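Local coordinates for sulfite reductase [ferredoxin] (Mycobacterium tuberculosis, PDB 1ZJ8), which reduces sulfite to sulfide with electrons from ferredoxin, using a siroheme and a [4Fe-4S] cluster, probably for the biosynthesis of sulfur-containing amino acids and cofactors, at residues Gln60-Ile65 / Lys103-Arg108; Thr81-Gly86 / Asp98-Lys103; Arg122-Ile127 / Arg159-Val164; Pro33-Glu38 / Arg295-Ala300. All blocks are in the same frame, centred on the assembly; numbering follows the deposited sequence.

Contact 1 (Gln60-Ile65 / Lys103-Arg108); sequences QGFDSI and KYFMMR. With SRM (siroheme), chain E.
K103 sets its CA over one face of the F62 ring, at the corner where the chain enters strand 104-109 of the antiparallel sheet in the ferredoxin-like half domain. This is a CH-pi contact: CA of K103 lies 3.8 Å from the centroid of the F62 ring, 27° off the ring normal. F62 gets there with CG anti to its own backbone N (chi1 -172°), which swings the ring from the short loop after helix 49-60 onto the strand corner. The K103 chain leaves the ring behind, and its NZ forms a salt bridge with E150. At Y104 the side chain points away from F62, and its ring meets W148 edge to face. The far end of the F105 ring reaches the loop: its CZ touches F62 CD2 at 4.0 Å, with the two ring planes inclined at 37°, neither stacked nor perpendicular. The same F105 CZ meets I65 CD1, also at 4.0 Å, but here the methyl lies at the ring edge. L70 of helix 67-73 touches F62, I65 and F105, closing a small apolar cluster. Beyond it the strand runs into the siroheme pocket. M106 brings CG to 3.8 Å from siroheme O2A. R108, bent at chi3, makes hydrogen bonds from NE to Q145 OE1 and from NH1 to A171 O, while siroheme carboxylate oxygen O2B lies over one guanidinium face, 3.0 Å from R108 NH1.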
# COMPACT_ATOMS: atom_id res chain seq x y z
N GLN A 60 9.44 -17.31 -26.54
CA GLN A 60 8.54 -18.48 -26.57
C GLN A 60 7.13 -18.23 -26.02
O GLN A 60 6.18 -18.93 -26.40
CB GLN A 60 9.12 -19.67 -25.79
CG GLN A 60 9.89 -20.69 -26.61
CD GLN A 60 11.35 -20.35 -26.69
OE1 GLN A 60 12.16 -20.88 -25.93
NE2 GLN A 60 11.70 -19.44 -27.59
N GLY A 61 6.99 -17.26 -25.11
CA GLY A 61 5.69 -16.95 -24.51
C GLY A 61 5.46 -17.64 -23.18
O GLY A 61 6.38 -18.22 -22.59
N PHE A 62 4.21 -17.60 -22.72
CA PHE A 62 3.84 -18.03 -21.36
C PHE A 62 4.20 -19.50 -21.08
O PHE A 62 4.56 -19.85 -19.95
CB PHE A 62 2.33 -17.81 -21.14
CG PHE A 62 1.85 -18.04 -19.71
CD1 PHE A 62 1.56 -19.32 -19.24
CD2 PHE A 62 1.66 -16.96 -18.85
CE1 PHE A 62 1.10 -19.52 -17.92
CE2 PHE A 62 1.19 -17.16 -17.53
CZ PHE A 62 0.91 -18.44 -17.07
N ASP A 63 4.10 -20.35 -22.10
CA ASP A 63 4.22 -21.80 -21.93
C ASP A 63 5.66 -22.29 -21.73
O ASP A 63 5.87 -23.39 -21.22
CB ASP A 63 3.62 -22.55 -23.14
CG ASP A 63 2.15 -22.23 -23.35
OD1 ASP A 63 1.31 -22.70 -22.55
OD2 ASP A 63 1.84 -21.51 -24.34
N SER A 64 6.64 -21.48 -22.14
CA SER A 64 8.05 -21.82 -21.93
C SER A 64 8.46 -21.66 -20.47
O SER A 64 9.43 -22.27 -20.04
CB SER A 64 8.99 -20.99 -22.82
OG SER A 64 8.61 -19.63 -22.85
N ILE A 65 7.69 -20.87 -19.72
CA ILE A 65 8.10 -20.42 -18.40
C ILE A 65 8.05 -21.54 -17.36
O ILE A 65 7.02 -22.18 -17.16
CB ILE A 65 7.26 -19.18 -17.92
CG1 ILE A 65 7.27 -18.06 -18.98
CG2 ILE A 65 7.83 -18.64 -16.59
CD1 ILE A 65 6.20 -16.99 -18.78
N LYS A 103 -2.83 -16.41 -18.73
CA LYS A 103 -1.61 -16.22 -19.54
C LYS A 103 -1.17 -14.76 -19.55
O LYS A 103 -0.37 -14.35 -20.41
CB LYS A 103 -1.81 -16.70 -21.00
CG LYS A 103 -2.12 -15.57 -22.07
CD LYS A 103 -1.87 -16.06 -23.51
CE LYS A 103 -2.45 -15.13 -24.56
NZ LYS A 103 -1.52 -14.02 -24.86
N TYR A 104 -1.68 -13.97 -18.61
CA TYR A 104 -1.40 -12.53 -18.54
C TYR A 104 -0.83 -12.17 -17.17
O TYR A 104 -0.98 -12.92 -16.21
CB TYR A 104 -2.68 -11.74 -18.83
CG TYR A 104 -3.19 -11.87 -20.26
CD1 TYR A 104 -2.59 -11.15 -21.29
CD2 TYR A 104 -4.26 -12.71 -20.57
CE1 TYR A 104 -3.04 -11.26 -22.59
CE2 TYR A 104 -4.73 -12.83 -21.88
CZ TYR A 104 -4.11 -12.10 -22.89
OH TYR A 104 -4.55 -12.18 -24.21
N PHE A 105 -0.16 -11.02 -17.10
CA PHE A 105 0.52 -10.58 -15.87
C PHE A 105 0.03 -9.24 -15.36
O PHE A 105 -0.26 -8.32 -16.12
CB PHE A 105 2.03 -10.46 -16.12
CG PHE A 105 2.69 -11.77 -16.40
CD1 PHE A 105 2.87 -12.21 -17.72
CD2 PHE A 105 3.13 -12.59 -15.36
CE1 PHE A 105 3.47 -13.43 -18.00
CE2 PHE A 105 3.73 -13.81 -15.61
CZ PHE A 105 3.91 -14.24 -16.94
N MET A 106 -0.07 -9.13 -14.04
CA MET A 106 -0.05 -7.84 -13.39
C MET A 106 1.43 -7.42 -13.36
O MET A 106 2.30 -8.23 -13.01
CB MET A 106 -0.58 -7.95 -11.96
CG MET A 106 -0.64 -6.61 -11.19
SD MET A 106 0.95 -6.05 -10.46
CE MET A 106 0.95 -6.99 -8.92
N MET A 107 1.73 -6.18 -13.74
CA MET A 107 3.08 -5.65 -13.60
C MET A 107 3.08 -4.38 -12.74
O MET A 107 2.29 -3.47 -12.97
CB MET A 107 3.71 -5.39 -14.96
CG MET A 107 5.19 -5.04 -14.85
SD MET A 107 6.01 -4.83 -16.47
CE MET A 107 5.34 -3.27 -16.99
N ARG A 108 3.99 -4.35 -11.76
CA ARG A 108 4.00 -3.33 -10.70
C ARG A 108 5.24 -2.46 -10.84
O ARG A 108 6.36 -2.95 -10.76
CB ARG A 108 4.02 -4.03 -9.33
CG ARG A 108 4.02 -3.10 -8.10
CD ARG A 108 4.04 -3.88 -6.77
NE ARG A 108 2.79 -4.60 -6.53
CZ ARG A 108 2.53 -5.34 -5.45
NH1 ARG A 108 3.42 -5.49 -4.47
NH2 ARG A 108 1.36 -5.94 -5.32
FE SRM E . -0.81 -6.72 -1.21
CHA SRM E . -0.75 -10.03 -2.05
CHB SRM E . -2.63 -6.08 -3.95
CHC SRM E . -0.83 -3.56 -0.43
CHD SRM E . -1.07 -7.57 2.13
NA SRM E . -1.37 -7.80 -2.80
C1A SRM E . -1.15 -9.11 -3.04
C2A SRM E . -1.38 -9.51 -4.46
CMA SRM E . -0.08 -9.54 -5.19
CDA SRM E . -2.18 -10.78 -4.59
CEA SRM E . -1.49 -12.06 -4.94
O3A SRM E . -0.64 -12.51 -4.17
O4A SRM E . -1.76 -12.66 -5.99
C3A SRM E . -2.24 -8.38 -4.92
CAA SRM E . -1.96 -7.92 -6.32
CBA SRM E . -2.90 -8.76 -7.15
CCA SRM E . -3.35 -8.01 -8.36
O1A SRM E . -3.62 -6.79 -8.26
O2A SRM E . -3.41 -8.63 -9.45
C4A SRM E . -2.06 -7.36 -3.85
NB SRM E . -1.47 -5.11 -2.13
C1B SRM E . -2.16 -4.97 -3.26
C2B SRM E . -2.34 -3.54 -3.71
CMB SRM E . -2.22 -3.34 -5.20
CDB SRM E . -3.71 -3.12 -3.30
CEB SRM E . -4.16 -1.75 -3.64
O3B SRM E . -5.07 -1.52 -4.47
O4B SRM E . -3.58 -0.82 -3.08
C3B SRM E . -1.28 -2.88 -2.87
CAB SRM E . 0.05 -2.90 -3.56
CBB SRM E . 0.95 -1.79 -3.09
CCB SRM E . 2.34 -1.98 -3.63
O1B SRM E . 2.74 -1.31 -4.57
O2B SRM E . 3.11 -2.78 -3.12
C4B SRM E . -1.17 -3.88 -1.75
NC SRM E . -1.05 -5.78 0.46
C1C SRM E . -0.85 -4.46 0.63
C2C SRM E . -1.04 -4.03 1.94
CDC SRM E . -1.16 -2.65 2.48
CEC SRM E . 0.03 -1.86 2.86
O3C SRM E . 1.17 -2.27 2.57
O4C SRM E . -0.20 -0.81 3.48
C3C SRM E . -1.15 -5.20 2.63
CAC SRM E . -1.35 -5.15 4.11
CBC SRM E . -0.23 -4.71 5.02
CCC SRM E . 0.73 -5.88 5.21
O1C SRM E . 1.47 -6.26 4.27
O2C SRM E . 0.72 -6.43 6.34
C4C SRM E . -1.09 -6.24 1.74
ND SRM E . -0.55 -8.43 -0.16
C1D SRM E . -0.89 -8.55 1.13
C2D SRM E . -1.08 -9.91 1.44
CAD SRM E . -0.85 -10.48 2.82
CBD SRM E . 0.50 -11.03 3.16
CCD SRM E . 0.88 -11.50 4.53
O1D SRM E . 1.77 -10.86 5.12
O2D SRM E . 0.32 -12.50 5.06
C3D SRM E . -0.84 -10.61 0.26
CDD SRM E . -0.49 -12.07 0.19
CED SRM E . 0.89 -12.60 0.51
O3D SRM E . 1.86 -11.85 0.63
O4D SRM E . 1.09 -13.82 0.67
C4D SRM E . -0.51 -9.69 -0.71

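Contact 2 (Thr81-Gly86 / Asp98-Lys103); sequences TQREQG and DKLEAK
L100 O is gripped twice by the backbone of 81-86. E84 N donates a hydrogen bond of 2.9 Å to L100 O, and R83 CA adds a CA-H...O contact to L100 O at 3.3 Å. Two residues on, A102 N donates a hydrogen bond to Q82 O at 3.0 Å. Between these two bonds R83 and E101 form an antiparallel, non-hydrogen-bonded bridge; E101, the first residue past helix 97-100, is already in the pairing. The side chains of this bridge diverge. R83 runs extended from CG to NE beside L100, whose CD2 sits over the centre of one guanidinium face, 3.8 Å from R83 CZ. Hydrogen bonds from R83 NH2 to Y87 O and T92 OG1, and from NH1 to O of C434, a residue of the [4Fe-4S] cluster site, fix that plane. E84, with CG anti to the backbone N (chi1 -168°) and a bend at chi2, lays OE1 over A102, 3.4 Å from its CA, and Q85 N ties down the carboxylate by a hydrogen bond to E84 OE2. At the other end T81 crosses E101 at about a right angle, its OG1 3.4 Å from E101 CG, while E101 OE1 forms a salt bridge with R71. L70 and R71 thus bring helix 67-73 against the T81 and E101 end, strand 144-149 touches Q82 and Q85, and F433 bonds to the R83 backbone in strand 79-83.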
# COMPACT_ATOMS: atom_id res chain seq x y z
N THR A 81 1.33 -13.22 -11.68
CA THR A 81 0.37 -13.83 -12.61
C THR A 81 -1.06 -13.30 -12.33
O THR A 81 -1.42 -13.12 -11.16
CB THR A 81 0.45 -15.37 -12.41
OG1 THR A 81 0.29 -16.03 -13.67
CG2 THR A 81 -0.55 -15.86 -11.36
N GLN A 82 -1.87 -13.03 -13.35
CA GLN A 82 -3.24 -12.52 -13.08
C GLN A 82 -4.34 -13.61 -13.18
O GLN A 82 -4.14 -14.66 -13.80
CB GLN A 82 -3.55 -11.27 -13.93
CG GLN A 82 -3.92 -11.47 -15.41
CD GLN A 82 -4.59 -10.23 -16.05
OE1 GLN A 82 -4.00 -9.14 -16.12
NE2 GLN A 82 -5.82 -10.41 -16.54
N ARG A 83 -5.50 -13.34 -12.56
CA ARG A 83 -6.62 -14.30 -12.46
C ARG A 83 -7.36 -14.50 -13.79
O ARG A 83 -7.82 -13.52 -14.41
CB ARG A 83 -7.63 -13.87 -11.38
CG ARG A 83 -8.76 -14.90 -11.05
CD ARG A 83 -9.99 -14.22 -10.42
NE ARG A 83 -11.02 -15.12 -9.88
CZ ARG A 83 -10.94 -15.78 -8.72
NH1 ARG A 83 -9.83 -15.71 -7.98
NH2 ARG A 83 -11.95 -16.54 -8.29
N GLU A 84 -7.49 -15.76 -14.21
CA GLU A 84 -8.27 -16.12 -15.40
C GLU A 84 -9.73 -15.72 -15.19
O GLU A 84 -10.24 -15.71 -14.05
CB GLU A 84 -8.16 -17.62 -15.72
CG GLU A 84 -8.71 -18.02 -17.09
CD GLU A 84 -7.95 -17.34 -18.21
OE1 GLU A 84 -6.87 -17.84 -18.56
OE2 GLU A 84 -8.43 -16.31 -18.74
N GLN A 85 -10.39 -15.39 -16.30
CA GLN A 85 -11.78 -14.93 -16.29
C GLN A 85 -12.77 -16.04 -15.95
O GLN A 85 -12.53 -17.20 -16.25
CB GLN A 85 -12.19 -14.41 -17.68
CG GLN A 85 -11.33 -13.30 -18.28
CD GLN A 85 -11.34 -12.03 -17.45
OE1 GLN A 85 -12.29 -11.78 -16.69
NE2 GLN A 85 -10.28 -11.24 -17.56
N GLY A 86 -13.90 -15.66 -15.36
CA GLY A 86 -15.06 -16.56 -15.20
C GLY A 86 -15.14 -17.38 -13.93
O GLY A 86 -16.16 -18.01 -13.66
N ASP A 98 -3.72 -23.90 -11.20
CA ASP A 98 -3.56 -24.09 -12.65
C ASP A 98 -4.72 -23.53 -13.46
O ASP A 98 -4.53 -23.04 -14.57
CB ASP A 98 -3.39 -25.58 -12.99
CG ASP A 98 -2.05 -26.13 -12.53
OD1 ASP A 98 -1.21 -26.44 -13.41
OD2 ASP A 98 -1.83 -26.27 -11.31
N LYS A 99 -5.93 -23.61 -12.90
CA LYS A 99 -7.15 -23.02 -13.51
C LYS A 99 -7.17 -21.49 -13.42
O LYS A 99 -7.42 -20.80 -14.41
CB LYS A 99 -8.43 -23.53 -12.84
CG LYS A 99 -8.90 -24.90 -13.31
CD LYS A 99 -9.38 -24.85 -14.76
CE LYS A 99 -9.88 -26.22 -15.23
NZ LYS A 99 -10.38 -26.15 -16.63
N LEU A 100 -6.93 -20.99 -12.21
CA LEU A 100 -6.99 -19.56 -11.90
C LEU A 100 -5.83 -18.76 -12.51
O LEU A 100 -5.91 -17.54 -12.62
CB LEU A 100 -7.01 -19.35 -10.40
CG LEU A 100 -8.24 -19.90 -9.69
CD1 LEU A 100 -7.98 -20.01 -8.20
CD2 LEU A 100 -9.46 -19.04 -9.99
N GLU A 101 -4.76 -19.44 -12.91
CA GLU A 101 -3.57 -18.80 -13.48
C GLU A 101 -3.74 -18.52 -14.97
O GLU A 101 -3.63 -19.43 -15.78
CB GLU A 101 -2.38 -19.73 -13.25
CG GLU A 101 -1.04 -19.18 -13.66
CD GLU A 101 0.06 -19.64 -12.71
OE1 GLU A 101 0.96 -20.42 -13.14
OE2 GLU A 101 -0.01 -19.24 -11.52
N ALA A 102 -3.99 -17.26 -15.33
CA ALA A 102 -4.13 -16.85 -16.74
C ALA A 102 -2.79 -16.69 -17.42
O ALA A 102 -1.74 -16.79 -16.77
CB ALA A 102 -4.92 -15.55 -16.86
N LYS A 103 -2.83 -16.41 -18.73
CA LYS A 103 -1.61 -16.22 -19.54
C LYS A 103 -1.17 -14.76 -19.55
O LYS A 103 -0.37 -14.35 -20.41
CB LYS A 103 -1.81 -16.70 -21.00
CG LYS A 103 -2.12 -15.57 -22.07
CD LYS A 103 -1.87 -16.06 -23.51
CE LYS A 103 -2.45 -15.13 -24.56
NZ LYS A 103 -1.52 -14.02 -24.86

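Contact 3 (Arg122-Ile127 / Arg159-Val164); sequences RTLGQI and RRLDDV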
# COMPACT_ATOMS: atom_id res chain seq x y z
N ARG A 122 4.24 10.55 -18.24
CA ARG A 122 3.84 10.34 -19.63
C ARG A 122 4.19 8.94 -20.15
O ARG A 122 3.39 8.30 -20.86
CB ARG A 122 4.48 11.39 -20.51
CG ARG A 122 4.04 11.30 -21.95
CD ARG A 122 4.79 12.29 -22.80
NE ARG A 122 4.84 13.61 -22.18
CZ ARG A 122 3.82 14.46 -22.14
NH1 ARG A 122 2.64 14.12 -22.69
NH2 ARG A 122 3.96 15.65 -21.55
N THR A 123 5.40 8.48 -19.81
CA THR A 123 5.86 7.16 -20.20
C THR A 123 4.92 6.10 -19.60
O THR A 123 4.39 5.27 -20.32
CB THR A 123 7.33 6.95 -19.73
OG1 THR A 123 8.18 7.96 -20.30
CG2 THR A 123 7.85 5.52 -20.09
N LEU A 124 4.69 6.18 -18.30
CA LEU A 124 3.70 5.35 -17.64
C LEU A 124 2.37 5.32 -18.39
O LEU A 124 1.73 4.28 -18.52
CB LEU A 124 3.46 5.86 -16.22
CG LEU A 124 4.33 5.23 -15.13
CD1 LEU A 124 5.64 4.62 -15.67
CD2 LEU A 124 4.64 6.27 -14.05
N GLY A 125 1.96 6.48 -18.88
CA GLY A 125 0.68 6.59 -19.55
C GLY A 125 0.65 5.84 -20.86
O GLY A 125 -0.32 5.16 -21.18
N GLN A 126 1.74 5.97 -21.61
CA GLN A 126 1.87 5.35 -22.93
C GLN A 126 2.07 3.84 -22.88
O GLN A 126 1.48 3.12 -23.68
CB GLN A 126 3.01 6.01 -23.66
CG GLN A 126 2.71 7.47 -23.96
CD GLN A 126 3.93 8.27 -24.32
OE1 GLN A 126 5.07 7.78 -24.23
NE2 GLN A 126 3.71 9.51 -24.75
N ILE A 127 2.91 3.38 -21.94
CA ILE A 127 3.04 1.96 -21.65
C ILE A 127 1.64 1.36 -21.47
O ILE A 127 1.33 0.35 -22.09
CB ILE A 127 3.89 1.67 -20.35
CG1 ILE A 127 5.31 2.29 -20.37
CG2 ILE A 127 4.06 0.19 -20.13
CD1 ILE A 127 5.96 2.43 -21.72
N ARG A 159 12.84 -1.10 -20.88
CA ARG A 159 13.69 -0.20 -21.61
C ARG A 159 13.13 1.24 -21.61
O ARG A 159 13.89 2.20 -21.39
CB ARG A 159 13.86 -0.78 -23.02
CG ARG A 159 15.24 -0.59 -23.63
CD ARG A 159 15.18 0.29 -24.87
NE ARG A 159 14.11 -0.13 -25.78
CZ ARG A 159 13.08 0.62 -26.19
NH1 ARG A 159 12.95 1.90 -25.79
NH2 ARG A 159 12.17 0.10 -27.03
N ARG A 160 11.82 1.40 -21.83
CA ARG A 160 11.17 2.73 -21.75
C ARG A 160 11.10 3.25 -20.31
O ARG A 160 11.24 4.45 -20.07
CB ARG A 160 9.74 2.70 -22.31
CG ARG A 160 9.62 2.18 -23.72
CD ARG A 160 8.46 2.82 -24.46
NE ARG A 160 7.78 1.85 -25.32
CZ ARG A 160 6.82 2.14 -26.21
NH1 ARG A 160 6.40 3.39 -26.38
NH2 ARG A 160 6.28 1.17 -26.93
N LEU A 161 10.85 2.35 -19.36
CA LEU A 161 10.82 2.69 -17.94
C LEU A 161 12.16 3.17 -17.46
O LEU A 161 12.25 4.18 -16.75
CB LEU A 161 10.46 1.47 -17.12
CG LEU A 161 9.03 1.00 -17.20
CD1 LEU A 161 8.92 -0.28 -16.39
CD2 LEU A 161 8.06 2.06 -16.70
N ASP A 162 13.21 2.43 -17.81
CA ASP A 162 14.58 2.79 -17.46
C ASP A 162 14.99 4.10 -18.10
O ASP A 162 15.79 4.83 -17.53
CB ASP A 162 15.56 1.69 -17.89
CG ASP A 162 16.99 1.97 -17.44
OD1 ASP A 162 17.22 1.99 -16.21
OD2 ASP A 162 17.87 2.18 -18.30
N ASP A 163 14.44 4.42 -19.27
CA ASP A 163 14.77 5.65 -19.96
C ASP A 163 14.21 6.88 -19.26
O ASP A 163 14.48 8.01 -19.67
CB ASP A 163 14.31 5.59 -21.43
CG ASP A 163 15.04 6.61 -22.33
OD1 ASP A 163 16.28 6.78 -22.16
OD2 ASP A 163 14.39 7.25 -23.20
N VAL A 164 13.43 6.67 -18.19
CA VAL A 164 12.97 7.77 -17.32
C VAL A 164 13.25 7.50 -15.82
O VAL A 164 12.63 8.10 -14.95
CB VAL A 164 11.45 8.08 -17.52
CG1 VAL A 164 11.21 8.83 -18.83
CG2 VAL A 164 10.63 6.80 -17.46
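R160 starts its run along helix 118-131 at CB, which lies 3.8 Å from I127 CD1 and slightly farther from T123 CG2. CG stays beside the same isoleucine methyl, CD comes closest to it, at 3.7 Å from I127 CD1, and NE is still within 4.1 Å of I127 CD1. The two side chains run antiparallel alongside each other, and the bends at chi2 and chi3 lay the aliphatic part of R160 along I127 CD1. Its tip then turns to acids: NH2 makes salt bridges with E156, one turn back in its own helix, and with E130, near the end of the other. Both helices, 118-131 and 154-162, belong to the ferredoxin-like half domain, and the chain between them runs through the antiparallel strands 135-138 and 144-149. L124 O ties the first helix to that sheet through a hydrogen bond with Y146 OH. Deeper in the interface L124 and L161 cross at about a right angle, touching through L124 CD1 and L161 CD2 at 3.7 Å. T123 lies against R160 and V164. Its chi1 of -58° puts CG2 anti to the backbone N, 3.6 Å from R160 O, and its OG1, which is hydrogen-bonded to A119 O, lies 3.5 Å from V164 CG1. V164 N bonds to L161 O, and its side chain also touches A120.

Contact 4 (Pro33-Glu38 / Arg295-Ala300); sequences PLNANE and RLRAKA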
# COMPACT_ATOMS: atom_id res chain seq x y z
N PRO A 33 16.04 -25.34 3.85
CA PRO A 33 14.69 -25.03 3.35
C PRO A 33 13.61 -25.84 4.06
O PRO A 33 13.68 -27.06 4.07
CB PRO A 33 14.75 -25.43 1.86
CG PRO A 33 15.95 -26.30 1.72
CD PRO A 33 16.92 -25.85 2.77
N LEU A 34 12.62 -25.16 4.63
CA LEU A 34 11.49 -25.81 5.28
C LEU A 34 10.19 -25.58 4.49
O LEU A 34 9.09 -25.88 4.99
CB LEU A 34 11.33 -25.30 6.71
CG LEU A 34 12.56 -25.32 7.65
CD1 LEU A 34 12.16 -25.03 9.10
CD2 LEU A 34 13.29 -26.65 7.56
N ASN A 35 10.31 -25.05 3.28
CA ASN A 35 9.16 -24.73 2.40
C ASN A 35 9.61 -24.93 0.96
O ASN A 35 10.81 -25.03 0.69
CB ASN A 35 8.73 -23.26 2.58
CG ASN A 35 8.45 -22.90 4.02
OD1 ASN A 35 7.56 -23.46 4.63
ND2 ASN A 35 9.23 -21.97 4.58
N ALA A 36 8.64 -24.97 0.04
CA ALA A 36 8.94 -24.92 -1.39
C ALA A 36 9.44 -23.52 -1.78
O ALA A 36 10.18 -23.35 -2.77
CB ALA A 36 7.71 -25.29 -2.20
N ASN A 37 9.02 -22.53 -0.99
CA ASN A 37 9.39 -21.14 -1.18
C ASN A 37 10.82 -20.90 -0.76
O ASN A 37 11.60 -20.31 -1.52
CB ASN A 37 8.44 -20.23 -0.39
CG ASN A 37 7.03 -20.23 -0.95
OD1 ASN A 37 6.12 -20.87 -0.42
ND2 ASN A 37 6.84 -19.50 -2.05
N GLU A 38 11.17 -21.35 0.44
CA GLU A 38 12.55 -21.30 0.91
C GLU A 38 13.51 -22.16 0.07
O GLU A 38 14.72 -21.91 0.07
CB GLU A 38 12.65 -21.72 2.39
CG GLU A 38 12.31 -20.62 3.39
CD GLU A 38 13.06 -19.33 3.10
OE1 GLU A 38 14.23 -19.41 2.62
OE2 GLU A 38 12.48 -18.24 3.34
N ARG A 295 10.07 -20.94 8.49
CA ARG A 295 9.47 -22.25 8.64
C ARG A 295 8.01 -22.26 8.15
O ARG A 295 7.72 -22.82 7.10
CB ARG A 295 9.57 -22.68 10.11
CG ARG A 295 9.04 -24.06 10.39
CD ARG A 295 9.22 -24.38 11.86
NE ARG A 295 8.33 -23.57 12.69
CZ ARG A 295 7.05 -23.86 12.94
NH1 ARG A 295 6.47 -24.93 12.42
NH2 ARG A 295 6.34 -23.05 13.72
N LEU A 296 7.10 -21.66 8.91
CA LEU A 296 5.72 -21.47 8.46
C LEU A 296 5.64 -20.23 7.57
O LEU A 296 6.04 -19.13 7.96
CB LEU A 296 4.75 -21.31 9.65
CG LEU A 296 4.53 -22.52 10.57
CD1 LEU A 296 3.61 -22.20 11.78
CD2 LEU A 296 3.99 -23.72 9.79
N ARG A 297 5.10 -20.41 6.36
CA ARG A 297 4.90 -19.31 5.40
C ARG A 297 4.05 -18.17 5.94
O ARG A 297 4.32 -17.02 5.64
CB ARG A 297 4.23 -19.84 4.13
CG ARG A 297 4.60 -19.10 2.91
CD ARG A 297 5.98 -19.52 2.44
NE ARG A 297 6.52 -18.60 1.43
CZ ARG A 297 7.21 -17.49 1.70
NH1 ARG A 297 7.42 -17.08 2.95
NH2 ARG A 297 7.66 -16.75 0.70
N ALA A 298 3.04 -18.49 6.72
CA ALA A 298 2.20 -17.47 7.36
C ALA A 298 2.69 -17.08 8.77
O ALA A 298 1.95 -16.44 9.51
CB ALA A 298 0.76 -17.95 7.44
N LYS A 299 3.90 -17.49 9.14
CA LYS A 299 4.49 -17.07 10.42
C LYS A 299 5.95 -16.64 10.19
O LYS A 299 6.83 -16.89 11.03
CB LYS A 299 4.39 -18.21 11.45
CG LYS A 299 4.60 -17.83 12.94
CD LYS A 299 5.24 -19.04 13.71
CE LYS A 299 5.88 -18.67 15.05
NZ LYS A 299 4.99 -18.94 16.20
N ALA A 300 6.17 -15.97 9.06
CA ALA A 300 7.50 -15.60 8.59
C ALA A 300 7.83 -14.12 8.77
O ALA A 300 9.00 -13.75 8.80
CB ALA A 300 7.64 -16.00 7.12
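N37 meets the R297 guanidinium at its edge, where ND2 of the amide lies in the guanidinium plane, and the amide itself is turned 53° out of that plane. The side chains cross at about a right angle, R297 arriving through a bend at chi2 (77°). N37 CG stands only 2.9 Å from R297 NE, too close for comfort, so the fine placement of this amide is doubtful. The other guanidinium, that of R295, carries CG of its neighbour L296 over one face, and the aliphatic start of the R295 chain faces L34: L34 CD1 packs 3.5 Å from R295 CG. Between these two meetings N35 turns its amide to R295 O, to which ND2 gives a weak, bent hydrogen bond of 3.1 Å. N35 OD1 is placed still nearer to that carbonyl, an acceptor beside an acceptor, so the modelled rotation of this amide is doubtful as well. The contact joins residues leading into helix 36-40 to the irregular loop between helices 277-291 and 302-309 at the surface of the protein. R297 is also anchored by a salt bridge from NH2 to D174 and, at its backbone O, by a hydrogen bond from R217 NE. The chemistry implies a mainly polar seam, in which the charge of R297 is probably offset mainly by D174, with E38 nearby but not in contact.

Contacts 1 and 2 form one unit, with centres about 11 Å apart. They share K103, Y104 O probably bonds to Q82 N at 3.0 Å, and strands 104-109 and 79-83 are sheet neighbours. Contact 1 leads along its strand into the siroheme pocket, and contact 2 lies near the iron-sulfur cluster, about 8 Å from the R83 side chain. Contact 3, its centre about 20 Å from that of contact 1, lies in the half domain that also holds 103-108, with the L124 side chain about 12 Å from the siroheme. Contact 4 touches none of the others, yet its R297 side chain comes within about 7 Å of the siroheme.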